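Local coordinates for protein nitrilotriacetate monooxygenase (Burkholderia pseudomallei, PDB 3SDO) that probably uses FMN and molecular oxygen to hydroxylate or otherwise oxidise small substrates, as flavin-dependent monooxygenases of the bacterial luciferase-like family do, at residues I54-I59 against D433-P438; A114-D117 against R123-W126. One frame throughout, in Å; residues are numbered along the deposited sequence.

In the fold
Both contacts are buried and both reach the parallel beta-barrel of the luciferase-like, TIM-barrel fold, with their centres about 12 Å apart. They illustrate two ways of packing a helix against such a barrel. Contact 2 is local: helix 106-119 meets the strand that follows it in one beta-alpha-beta unit, and an aspartate hydrogen-bonds to the strand's backbone. Contact 1 is remote in sequence, bringing the late helix 431-435 to the start of strand 56-59 by apolar packing; its imidazole finds a hydrogen bond outside the two segments, at K92 O. Contact 2, though buried, adjoins the subunit interface through S115, whereas no other chain of the assembly touches contact 1.

Contact 1: residues I54-I59 against D433-P438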
# COMPACT_ATOMS: atom_id res chain seq x y z
N ILE A 54 8.16 -17.29 -12.64
CA ILE A 54 7.32 -16.20 -13.13
C ILE A 54 7.94 -14.87 -12.67
O ILE A 54 8.36 -14.71 -11.54
CB ILE A 54 5.84 -16.40 -12.69
CG1 ILE A 54 5.25 -17.60 -13.42
CG2 ILE A 54 4.98 -15.17 -12.98
CD1 ILE A 54 3.82 -17.98 -13.03
N ALA A 55 8.01 -13.92 -13.58
CA ALA A 55 8.82 -12.69 -13.37
C ALA A 55 8.19 -11.70 -12.38
O ALA A 55 8.91 -10.99 -11.67
CB ALA A 55 9.04 -11.98 -14.69
N PHE A 56 6.87 -11.57 -12.39
CA PHE A 56 6.22 -10.59 -11.50
C PHE A 56 4.81 -11.03 -11.11
O PHE A 56 4.17 -11.78 -11.84
CB PHE A 56 6.22 -9.16 -12.10
CG PHE A 56 5.49 -9.03 -13.38
CD1 PHE A 56 6.11 -9.36 -14.57
CD2 PHE A 56 4.16 -8.60 -13.42
CE1 PHE A 56 5.42 -9.26 -15.78
CE2 PHE A 56 3.48 -8.50 -14.61
CZ PHE A 56 4.10 -8.84 -15.79
N ALA A 57 4.39 -10.59 -9.92
CA ALA A 57 3.00 -10.64 -9.48
C ALA A 57 2.41 -9.25 -9.72
O ALA A 57 3.07 -8.25 -9.43
CB ALA A 57 2.92 -11.03 -7.98
N PHE A 58 1.18 -9.22 -10.25
CA PHE A 58 0.47 -7.99 -10.57
C PHE A 58 -0.83 -7.93 -9.75
O PHE A 58 -1.64 -8.87 -9.74
CB PHE A 58 0.19 -7.92 -12.08
CG PHE A 58 -0.75 -6.79 -12.49
CD1 PHE A 58 -0.58 -5.51 -12.00
CD2 PHE A 58 -1.79 -7.03 -13.37
CE1 PHE A 58 -1.45 -4.47 -12.37
CE2 PHE A 58 -2.67 -6.00 -13.75
CZ PHE A 58 -2.50 -4.73 -13.25
N ILE A 59 -0.97 -6.83 -9.01
CA ILE A 59 -2.13 -6.52 -8.19
C ILE A 59 -2.85 -5.38 -8.87
O ILE A 59 -2.39 -4.23 -8.84
CB ILE A 59 -1.72 -6.13 -6.76
CG1 ILE A 59 -0.93 -7.27 -6.11
CG2 ILE A 59 -2.96 -5.83 -5.88
CD1 ILE A 59 -1.70 -8.61 -6.04
N ASP A 433 16.01 -6.56 -14.38
CA ASP A 433 16.83 -7.73 -14.72
C ASP A 433 16.01 -8.91 -15.27
O ASP A 433 16.40 -9.53 -16.29
CB ASP A 433 17.57 -8.27 -13.50
CG ASP A 433 18.68 -7.37 -12.99
OD1 ASP A 433 19.20 -6.49 -13.73
OD2 ASP A 433 19.04 -7.58 -11.80
N HIS A 434 14.91 -9.24 -14.60
CA HIS A 434 14.05 -10.34 -15.03
C HIS A 434 13.52 -10.09 -16.43
O HIS A 434 13.43 -11.02 -17.24
CB HIS A 434 12.82 -10.53 -14.14
CG HIS A 434 13.12 -10.84 -12.71
ND1 HIS A 434 14.33 -11.37 -12.30
CD2 HIS A 434 12.36 -10.69 -11.59
CE1 HIS A 434 14.31 -11.51 -10.98
NE2 HIS A 434 13.12 -11.12 -10.54
N LEU A 435 13.10 -8.86 -16.68
CA LEU A 435 12.46 -8.50 -17.94
C LEU A 435 13.46 -8.16 -19.03
O LEU A 435 13.06 -7.90 -20.16
CB LEU A 435 11.46 -7.34 -17.75
CG LEU A 435 10.31 -7.57 -16.76
CD1 LEU A 435 9.39 -6.35 -16.67
CD2 LEU A 435 9.52 -8.86 -17.11
N GLY A 436 14.75 -8.14 -18.70
CA GLY A 436 15.78 -7.84 -19.65
C GLY A 436 15.81 -6.37 -19.99
O GLY A 436 16.26 -5.99 -21.08
N LEU A 437 15.31 -5.54 -19.07
CA LEU A 437 15.37 -4.08 -19.24
C LEU A 437 16.67 -3.55 -18.61
O LEU A 437 17.12 -4.06 -17.59
CB LEU A 437 14.18 -3.41 -18.57
CG LEU A 437 12.80 -3.74 -19.14
CD1 LEU A 437 11.72 -3.25 -18.18
CD2 LEU A 437 12.60 -3.14 -20.53
N PRO A 438 17.27 -2.51 -19.21
CA PRO A 438 18.46 -1.91 -18.63
C PRO A 438 18.16 -1.12 -17.36
O PRO A 438 17.09 -0.52 -17.23
CB PRO A 438 18.97 -0.97 -19.73
CG PRO A 438 17.88 -0.82 -20.69
CD PRO A 438 16.91 -1.92 -20.52
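At the entry to strand 56-59 of the TIM barrel, A55 and F56 receive H434 and L435 from the last turn of helix 431-435, a C-terminal element packed against the end of the barrel where this strand begins. The nearest backbone pair is A55 with H434, whose CA atoms are 6.0 Å apart. A55 CB rests against two consecutive helix side chains, 4.1 Å from H434 CB and 4.0 Å from L435 CD2. That same leucine methyl also approaches F56 obliquely, reaching ring atom CD1 at 4.3 Å. A chi2 of 180° extends CD1 of L435 in line with its chain and leaves CD2 as the branch that touches. H434 lays its CD2 3.5 Å from A55 O, again obliquely to the imidazole, while its NE2 hydrogen-bonds to K92 O. Beyond L435 the chain turns away through G436, which closes the helix in a Schellman motif with phi 74°. No hydrogen bond joins the two segments, and their direct touch is van der Waals packing; hydrogen bonds of H434 to K92, just ahead of neighbouring strand 94-100, and to R426 help place the helix end, and the first probably sets the rotation of the imidazole.

Contact 2: residues A114-D117 against R123-W126; sequences ASLD and RAGW
The end of helix 106-119 comes close to the start of strand 124-129, with the CA atoms of D117 and A124 4.7 Å apart. This is the return half of a beta-alpha-beta unit of the TIM barrel, in which the helix links parallel strands 94-100 and 124-129. D117 directs its carboxylate at the start of the second strand: A124 N donates to OD1 over 2.9 Å with an N-H...O angle of 159°. The donor comes to the anti side of the carboxylate and lies 33° out of its plane. R123 N is also near, but its angle is too poor for a bond. Outside partners complete the grip, with S209 OG bonded to OD2 and Q211 NE2 to OD1; the same Q211 amide nitrogen reaches A124 O, tying helix, strand and the 209-211 region together. Beside this polar group the packing is apolar. A124 points its methyl at the helix, where CB sits 3.7 Å from D117 CB, and L116 closes in from the preceding position. With CG anti to the backbone N (chi1 170°), L116 carries its branch toward the strand, and its side chain packs on L83 and S84 of helix 79-88. S115 OG is hydrogen-bonded with E78 N and S81 OG of the second subunit. The A124 methyl lies between carboxylate and leucine, 3.3 Å from D117 OD1 and 3.9 Å from L116 CD2.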
# COMPACT_ATOMS: atom_id res chain seq x y z
N ALA A 114 8.54 4.25 -4.36
CA ALA A 114 10.01 4.25 -4.08
C ALA A 114 10.37 3.44 -2.82
O ALA A 114 11.40 2.77 -2.77
CB ALA A 114 10.55 5.66 -3.97
N SER A 115 9.48 3.48 -1.84
CA SER A 115 9.69 2.79 -0.57
C SER A 115 9.50 1.29 -0.77
O SER A 115 10.31 0.49 -0.31
CB SER A 115 8.77 3.39 0.52
OG SER A 115 8.92 2.80 1.79
N LEU A 116 8.43 0.90 -1.48
CA LEU A 116 8.27 -0.50 -1.88
C LEU A 116 9.50 -0.99 -2.66
O LEU A 116 10.03 -2.08 -2.39
CB LEU A 116 6.99 -0.69 -2.71
CG LEU A 116 6.75 -2.02 -3.43
CD1 LEU A 116 6.55 -3.16 -2.38
CD2 LEU A 116 5.56 -1.91 -4.41
N ASP A 117 9.99 -0.17 -3.58
CA ASP A 117 11.15 -0.52 -4.41
C ASP A 117 12.39 -0.71 -3.57
O ASP A 117 13.16 -1.65 -3.82
CB ASP A 117 11.40 0.55 -5.49
CG ASP A 117 11.98 -0.02 -6.81
OD1 ASP A 117 11.86 -1.23 -7.10
OD2 ASP A 117 12.54 0.78 -7.57
N ARG A 123 12.31 -4.34 -6.96
CA ARG A 123 11.34 -5.20 -7.60
C ARG A 123 9.97 -4.55 -7.83
O ARG A 123 9.03 -5.23 -8.22
CB ARG A 123 11.17 -6.46 -6.75
CG ARG A 123 12.38 -7.35 -6.71
CD ARG A 123 12.06 -8.68 -5.99
NE ARG A 123 12.02 -8.54 -4.53
CZ ARG A 123 11.18 -9.17 -3.70
NH1 ARG A 123 10.19 -9.93 -4.15
NH2 ARG A 123 11.31 -9.00 -2.39
N ALA A 124 9.85 -3.24 -7.58
CA ALA A 124 8.56 -2.57 -7.72
C ALA A 124 8.19 -2.27 -9.18
O ALA A 124 9.06 -2.00 -10.03
CB ALA A 124 8.54 -1.28 -6.92
N GLY A 125 6.89 -2.27 -9.45
CA GLY A 125 6.33 -1.80 -10.72
C GLY A 125 5.06 -1.01 -10.45
O GLY A 125 4.34 -1.30 -9.49
N TRP A 126 4.80 0.03 -11.24
CA TRP A 126 3.57 0.81 -11.10
C TRP A 126 2.79 0.69 -12.38
O TRP A 126 3.30 1.04 -13.45
CB TRP A 126 3.88 2.29 -10.79
CG TRP A 126 2.70 3.25 -10.84
CD1 TRP A 126 1.39 2.96 -10.64
CD2 TRP A 126 2.75 4.68 -11.08
NE1 TRP A 126 0.62 4.10 -10.75
CE2 TRP A 126 1.43 5.16 -11.03
CE3 TRP A 126 3.79 5.58 -11.35
CZ2 TRP A 126 1.11 6.50 -11.26
CZ3 TRP A 126 3.48 6.91 -11.56
CH2 TRP A 126 2.15 7.36 -11.52